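Local structure of probable ribose-5-phosphate isomerase B (Mycoplasma genitalium, 6MU0) at residues I27-L32 with I129-D133; A107-A113 with F135-E141. The protein probably catalyses the interconversion of ribulose 5-phosphate and ribose 5-phosphate in the non-oxidative stage of the pentose phosphate pathway. All blocks are in the same frame, centred on the assembly; numbering follows the deposited sequence. Where two conformers were deposited one is given.

How the contacts relate
Both contacts use helix 125-137. Contact 1 sets its middle against helix 22-34. Contact 2 joins its last turn and the loop that follows to the end of helix 101-109 and the turn beyond. Both are partly buried. Contact 1 has I28, L32 and V132 buried and no touching residue exposed. Contact 2 reaches further to the surface, with N139 and E141 exposed. Contact 1 is mostly aliphatic, with one histidine-carboxylate bond at its outer side. Contact 2 buries about twice the surface and is more polar. Backbone carbonyls, an arginine, a water and two phenylalanines share the work, and it holds H110, the probable proton donor. The two meet where L32 CD2 packs on L136 CD1 at 3.5 Å.

Contact 1: I27-L32 with I129-D133; sequences IISEHL and IKIVD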
loop_
_atom_site.group_PDB
_atom_site.type_symbol
_atom_site.label_atom_id
_atom_site.label_comp_id
_atom_site.label_asym_id
_atom_site.label_seq_id
_atom_site.Cartn_x
_atom_site.Cartn_y
_atom_site.Cartn_z
ATOM N N ILE A 27 7.015 -12.274 -4.400
ATOM C CA ILE A 27 8.233 -11.583 -4.815
ATOM C C ILE A 27 8.492 -10.371 -3.928
ATOM O O ILE A 27 9.605 -10.170 -3.425
ATOM C CB ILE A 27 8.148 -11.189 -6.300
ATOM C CG1 ILE A 27 8.166 -12.431 -7.190
ATOM C CG2 ILE A 27 9.284 -10.240 -6.661
ATOM C CD1 ILE A 27 7.848 -12.149 -8.651
ATOM N N ILE A 28 7.477 -9.523 -3.743
ATOM C CA ILE A 28 7.659 -8.319 -2.933
ATOM C C ILE A 28 7.946 -8.678 -1.480
ATOM O O ILE A 28 8.857 -8.121 -0.850
ATOM C CB ILE A 28 6.435 -7.397 -3.046
ATOM C CG1 ILE A 28 6.297 -6.851 -4.465
ATOM C CG2 ILE A 28 6.542 -6.281 -2.025
ATOM C CD1 ILE A 28 4.992 -6.111 -4.686
ATOM N N SER A 29 7.175 -9.613 -0.921
ATOM C CA SER A 29 7.346 -9.961 0.485
ATOM C C SER A 29 8.758 -10.468 0.759
ATOM O O SER A 29 9.417 -10.022 1.704
ATOM C CB SER A 29 6.302 -10.996 0.893
ATOM O OG SER A 29 6.490 -11.381 2.237
ATOM N N GLU A 30 9.240 -11.396 -0.064
ATOM C CA GLU A 30 10.573 -11.946 0.161
ATOM C C GLU A 30 11.664 -10.912 -0.108
ATOM O O GLU A 30 12.685 -10.884 0.592
ATOM C CB GLU A 30 10.765 -13.216 -0.666
ATOM C CG GLU A 30 9.841 -14.353 -0.246
ATOM C CD GLU A 30 10.113 -14.886 1.163
ATOM O OE1 GLU A 30 11.259 -14.785 1.655
ATOM O OE2 GLU A 30 9.169 -15.435 1.774
ATOM N N HIS A 31 11.467 -10.060 -1.117
ATOM C CA HIS A 31 12.394 -8.963 -1.379
ATOM C C HIS A 31 12.553 -8.075 -0.147
ATOM O O HIS A 31 13.675 -7.741 0.268
ATOM C CB HIS A 31 11.842 -8.175 -2.570
ATOM C CG HIS A 31 12.534 -6.882 -2.848
ATOM N ND1 HIS A 31 13.753 -6.807 -3.485
ATOM C CD2 HIS A 31 12.137 -5.606 -2.637
ATOM C CE1 HIS A 31 14.090 -5.537 -3.624
ATOM N NE2 HIS A 31 13.126 -4.788 -3.121
ATOM N N LEU A 32 11.433 -7.688 0.462
ATOM C CA LEU A 32 11.482 -6.796 1.614
ATOM C C LEU A 32 12.000 -7.507 2.859
ATOM O O LEU A 32 12.702 -6.900 3.679
ATOM C CB LEU A 32 10.103 -6.190 1.852
ATOM C CG LEU A 32 9.622 -5.274 0.728
ATOM C CD1 LEU A 32 8.237 -4.753 1.062
ATOM C CD2 LEU A 32 10.597 -4.118 0.510
ATOM N N ILE A 129 8.568 -3.848 -8.278
ATOM C CA ILE A 129 9.620 -3.822 -7.259
ATOM C C ILE A 129 10.248 -2.436 -7.168
ATOM O O ILE A 129 10.521 -1.929 -6.072
ATOM C CB ILE A 129 10.670 -4.910 -7.546
ATOM C CG1 ILE A 129 10.108 -6.296 -7.221
ATOM C CG2 ILE A 129 11.951 -4.648 -6.760
ATOM C CD1 ILE A 129 9.927 -6.558 -5.730
ATOM N N LYS A 130 10.500 -1.804 -8.317
ATOM C CA LYS A 130 11.082 -0.463 -8.302
ATOM C C LYS A 130 10.146 0.542 -7.644
ATOM O O LYS A 130 10.594 1.444 -6.923
ATOM C CB LYS A 130 11.404 -0.016 -9.725
ATOM C CG LYS A 130 12.483 -0.847 -10.379
ATOM C CD LYS A 130 12.584 -0.556 -11.862
ATOM C CE LYS A 130 13.457 -1.582 -12.550
ATOM N NZ LYS A 130 13.445 -1.370 -14.021
ATOM N N ILE A 131 8.845 0.414 -7.909
ATOM C CA ILE A 131 7.855 1.280 -7.275
ATOM C C ILE A 131 7.903 1.117 -5.762
ATOM O O ILE A 131 7.948 2.100 -5.013
ATOM C CB ILE A 131 6.462 0.965 -7.845
ATOM C CG1 ILE A 131 6.349 1.466 -9.292
ATOM C CG2 ILE A 131 5.362 1.524 -6.946
ATOM C CD1 ILE A 131 5.155 0.904 -10.038
ATOM N N VAL A 132 7.884 -0.136 -5.297
ATOM C CA VAL A 132 7.963 -0.416 -3.864
ATOM C C VAL A 132 9.220 0.201 -3.266
ATOM O O VAL A 132 9.170 0.883 -2.235
ATOM C CB VAL A 132 7.896 -1.934 -3.614
ATOM C CG1 VAL A 132 8.218 -2.251 -2.165
ATOM C CG2 VAL A 132 6.519 -2.481 -3.965
ATOM N N ASP A 133 10.371 -0.029 -3.902
ATOM C CA ASP A 133 11.623 0.470 -3.341
ATOM C C ASP A 133 11.624 1.992 -3.239
ATOM O O ASP A 133 12.057 2.553 -2.224
ATOM C CB ASP A 133 12.811 -0.003 -4.184
ATOM C CG ASP A 133 13.180 -1.466 -3.941
ATOM O OD1 ASP A 133 12.690 -2.080 -2.968
ATOM O OD2 ASP A 133 13.978 -1.995 -4.742
#
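Helices 22-34 and 125-137 pack side by side on the parallel sheet of this alpha/beta fold, and I28, H31, I129 and V132 carry most of the contact. The segment axes cross at -45° and come within 10.9 Å. I129 sits between the helices and touches three residues. Its CG1 branch turns back at its second torsion, which brings CD1 against both I27 CG2 and I28 CG1. CD1 lies 3.9 Å from I28 CG1. The other branch, CG2, lies over one face of the H31 ring, 4.0 Å from its centroid, in a CH-pi contact. Deeper in, V132 offers one methyl to each neighbour. CG2 meets I28 CD1 at 4.0 Å, and CG1 meets L32 CD2 at the same distance. I28 and L32 also reach the sheet, at I15 and I13. On the outer side H31 extends across with CG anti to its backbone N (chi1 170°). Its NE2 donates to D133 OD1 at 2.7 Å, with an N-H...O angle of 166°. The oxygen lies in the ring plane and accepts on its syn lone pair. The bond fixes the ring's rotation with a face on I129, and the carboxylate would probably favour a protonated imidazole.

Contact 2: A107-A113 with F135-E141; sequences ARQHDNA and FLKANFE
R108, F135 and F140 lose the most surface here. R108, modelled in two conformers, is described in one of them. Its chain bends at chi2 (87°) and lays CD over one face of the F135 ring, 4.0 Å from the centroid. Beyond it the guanidinium reaches the last turn of helix 125-137. NH2 bonds to F135 O at 2.9 Å, near the guanidinium plane, and more weakly to L136 O. The F135 ring also packs with its CE1 on A113 CB at 3.8 Å, and A107 CB comes to the ring's edge. A107 and A113 both pack on A96 of strand 95-97, an edge strand of the sheet within this chain. After the helix ends, the chain runs past the turn that carries H110, the probable proton donor. E141 N bonds to Q109 O at 2.9 Å, with an N-H...O angle of 165°. A water accepts from both Q109 NE2 and N139 N. F140 lies flat against N112. The amide and ring planes are 17° apart, and N112 CB stands 3.6 Å from the ring centroid. H110 O approaches the ring edge at F140 CE1, 3.5 Å away. F140 also touches H145, whose ring stacks on that of H110.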
loop_
_atom_site.group_PDB
_atom_site.type_symbol
_atom_site.label_atom_id
_atom_site.label_comp_id
_atom_site.label_asym_id
_atom_site.label_seq_id
_atom_site.Cartn_x
_atom_site.Cartn_y
_atom_site.Cartn_z
ATOM N N ALA A 107 4.101 9.738 -4.179
ATOM C CA ALA A 107 3.013 9.242 -3.343
ATOM C C ALA A 107 3.346 9.382 -1.867
ATOM O O ALA A 107 2.447 9.586 -1.044
ATOM C CB ALA A 107 2.719 7.782 -3.677
ATOM N N ARG A 108 4.623 9.261 -1.513
ATOM C CA ARG A 108 5.091 9.503 -0.156
ATOM C C ARG A 108 5.374 10.988 0.075
ATOM O O ARG A 108 4.914 11.572 1.061
ATOM C CB ARG A 108 6.370 8.687 0.061
ATOM C CG ARG A 108 6.649 8.303 1.494
ATOM C CD ARG A 108 5.961 7.000 1.869
ATOM N NE ARG A 108 6.160 6.703 3.282
ATOM C CZ ARG A 108 7.216 6.062 3.775
ATOM N NH1 ARG A 108 7.306 5.844 5.078
ATOM N NH2 ARG A 108 8.185 5.638 2.970
ATOM N N GLN A 109 6.128 11.604 -0.842
ATOM C CA GLN A 109 6.624 12.968 -0.654
ATOM C C GLN A 109 5.490 13.972 -0.507
ATOM O O GLN A 109 5.537 14.851 0.365
ATOM C CB GLN A 109 7.517 13.349 -1.835
ATOM C CG GLN A 109 8.833 12.599 -1.883
ATOM C CD GLN A 109 9.518 12.703 -3.235
ATOM O OE1 GLN A 109 8.885 13.013 -4.241
ATOM N NE2 GLN A 109 10.824 12.434 -3.261
ATOM N N HIS A 110 4.487 13.889 -1.387
ATOM C CA HIS A 110 3.367 14.824 -1.367
ATOM C C HIS A 110 2.152 14.281 -0.631
ATOM O O HIS A 110 1.510 15.015 0.121
ATOM C CB HIS A 110 2.928 15.179 -2.791
ATOM C CG HIS A 110 3.876 16.073 -3.512
ATOM N ND1 HIS A 110 3.514 16.771 -4.643
ATOM C CD2 HIS A 110 5.168 16.396 -3.263
ATOM C CE1 HIS A 110 4.545 17.480 -5.065
ATOM N NE2 HIS A 110 5.559 17.275 -4.242
ATOM N N ASP A 111 1.810 13.010 -0.835
ATOM C CA ASP A 111 0.536 12.499 -0.348
ATOM C C ASP A 111 0.632 11.767 0.981
ATOM O O ASP A 111 -0.406 11.364 1.514
ATOM C CB ASP A 111 -0.091 11.554 -1.383
ATOM C CG ASP A 111 -0.184 12.163 -2.749
ATOM O OD1 ASP A 111 -1.036 13.039 -2.954
ATOM O OD2 ASP A 111 0.591 11.752 -3.630
ATOM N N ASN A 112 1.841 11.568 1.510
ATOM C CA ASN A 112 2.053 10.867 2.779
ATOM C C ASN A 112 1.333 9.520 2.821
ATOM O O ASN A 112 0.818 9.102 3.857
ATOM C CB ASN A 112 1.666 11.723 3.985
ATOM C CG ASN A 112 2.302 11.230 5.257
ATOM O OD1 ASN A 112 3.346 10.579 5.221
ATOM N ND2 ASN A 112 1.677 11.525 6.392
ATOM N N ALA A 113 1.291 8.827 1.688
ATOM C CA ALA A 113 0.512 7.599 1.641
ATOM C C ALA A 113 1.057 6.585 2.636
ATOM O O ALA A 113 2.269 6.429 2.784
ATOM C CB ALA A 113 0.567 7.004 0.238
ATOM N N PHE A 135 9.007 4.045 -3.155
ATOM C CA PHE A 135 8.010 4.451 -2.172
ATOM C C PHE A 135 8.567 4.347 -0.757
ATOM O O PHE A 135 8.394 5.263 0.056
ATOM C CB PHE A 135 6.776 3.565 -2.341
ATOM C CG PHE A 135 5.655 3.873 -1.391
ATOM C CD1 PHE A 135 4.737 4.864 -1.688
ATOM C CD2 PHE A 135 5.491 3.146 -0.222
ATOM C CE1 PHE A 135 3.687 5.135 -0.838
ATOM C CE2 PHE A 135 4.444 3.418 0.640
ATOM C CZ PHE A 135 3.544 4.416 0.331
ATOM N N LEU A 136 9.269 3.251 -0.456
ATOM C CA LEU A 136 9.803 3.058 0.888
ATOM C C LEU A 136 10.982 3.980 1.176
ATOM O O LEU A 136 11.168 4.404 2.322
ATOM C CB LEU A 136 10.210 1.599 1.086
ATOM C CG LEU A 136 9.040 0.618 1.106
ATOM C CD1 LEU A 136 9.537 -0.803 1.167
ATOM C CD2 LEU A 136 8.129 0.913 2.282
ATOM N N LYS A 137 11.786 4.295 0.159
ATOM C CA LYS A 137 12.945 5.163 0.343
ATOM C C LYS A 137 12.555 6.630 0.488
ATOM O O LYS A 137 13.269 7.393 1.147
ATOM C CB LYS A 137 13.897 4.993 -0.842
ATOM C CG LYS A 137 15.222 5.727 -0.716
ATOM C CD LYS A 137 16.108 5.454 -1.923
ATOM C CE LYS A 137 17.450 6.162 -1.801
ATOM N NZ LYS A 137 18.325 5.893 -2.977
ATOM N N ALA A 138 11.446 7.041 -0.119
ATOM C CA ALA A 138 11.035 8.431 -0.098
ATOM C C ALA A 138 10.536 8.823 1.291
ATOM O O ALA A 138 10.156 7.980 2.108
ATOM C CB ALA A 138 9.929 8.658 -1.127
ATOM N N ASN A 139 10.545 10.130 1.550
ATOM C CA ASN A 139 10.061 10.696 2.801
ATOM C C ASN A 139 9.022 11.770 2.510
ATOM O O ASN A 139 9.135 12.513 1.530
ATOM C CB ASN A 139 11.211 11.318 3.602
ATOM C CG ASN A 139 12.267 10.303 3.984
ATOM O OD1 ASN A 139 11.958 9.263 4.560
ATOM N ND2 ASN A 139 13.519 10.595 3.656
ATOM N N PHE A 140 8.009 11.844 3.370
ATOM C CA PHE A 140 7.018 12.909 3.290
ATOM C C PHE A 140 7.703 14.265 3.434
ATOM O O PHE A 140 8.548 14.455 4.315
ATOM C CB PHE A 140 5.984 12.703 4.401
ATOM C CG PHE A 140 4.855 13.697 4.392
ATOM C CD1 PHE A 140 4.173 13.994 3.221
ATOM C CD2 PHE A 140 4.459 14.316 5.567
ATOM C CE1 PHE A 140 3.124 14.901 3.221
ATOM C CE2 PHE A 140 3.415 15.228 5.573
ATOM C CZ PHE A 140 2.745 15.516 4.401
ATOM N N GLU A 141 7.348 15.207 2.559
ATOM C CA GLU A 141 7.992 16.515 2.517
ATOM C C GLU A 141 7.302 17.569 3.385
ATOM O O GLU A 141 7.840 18.672 3.534
ATOM C CB GLU A 141 8.180 16.981 1.059
ATOM C CG GLU A 141 9.218 16.132 0.305
ATOM C CD GLU A 141 9.361 16.460 -1.177
ATOM O OE1 GLU A 141 8.597 17.295 -1.701
ATOM O OE2 GLU A 141 10.250 15.859 -1.821
HETATM O O HOH W 1 12.015 11.691 -0.588
#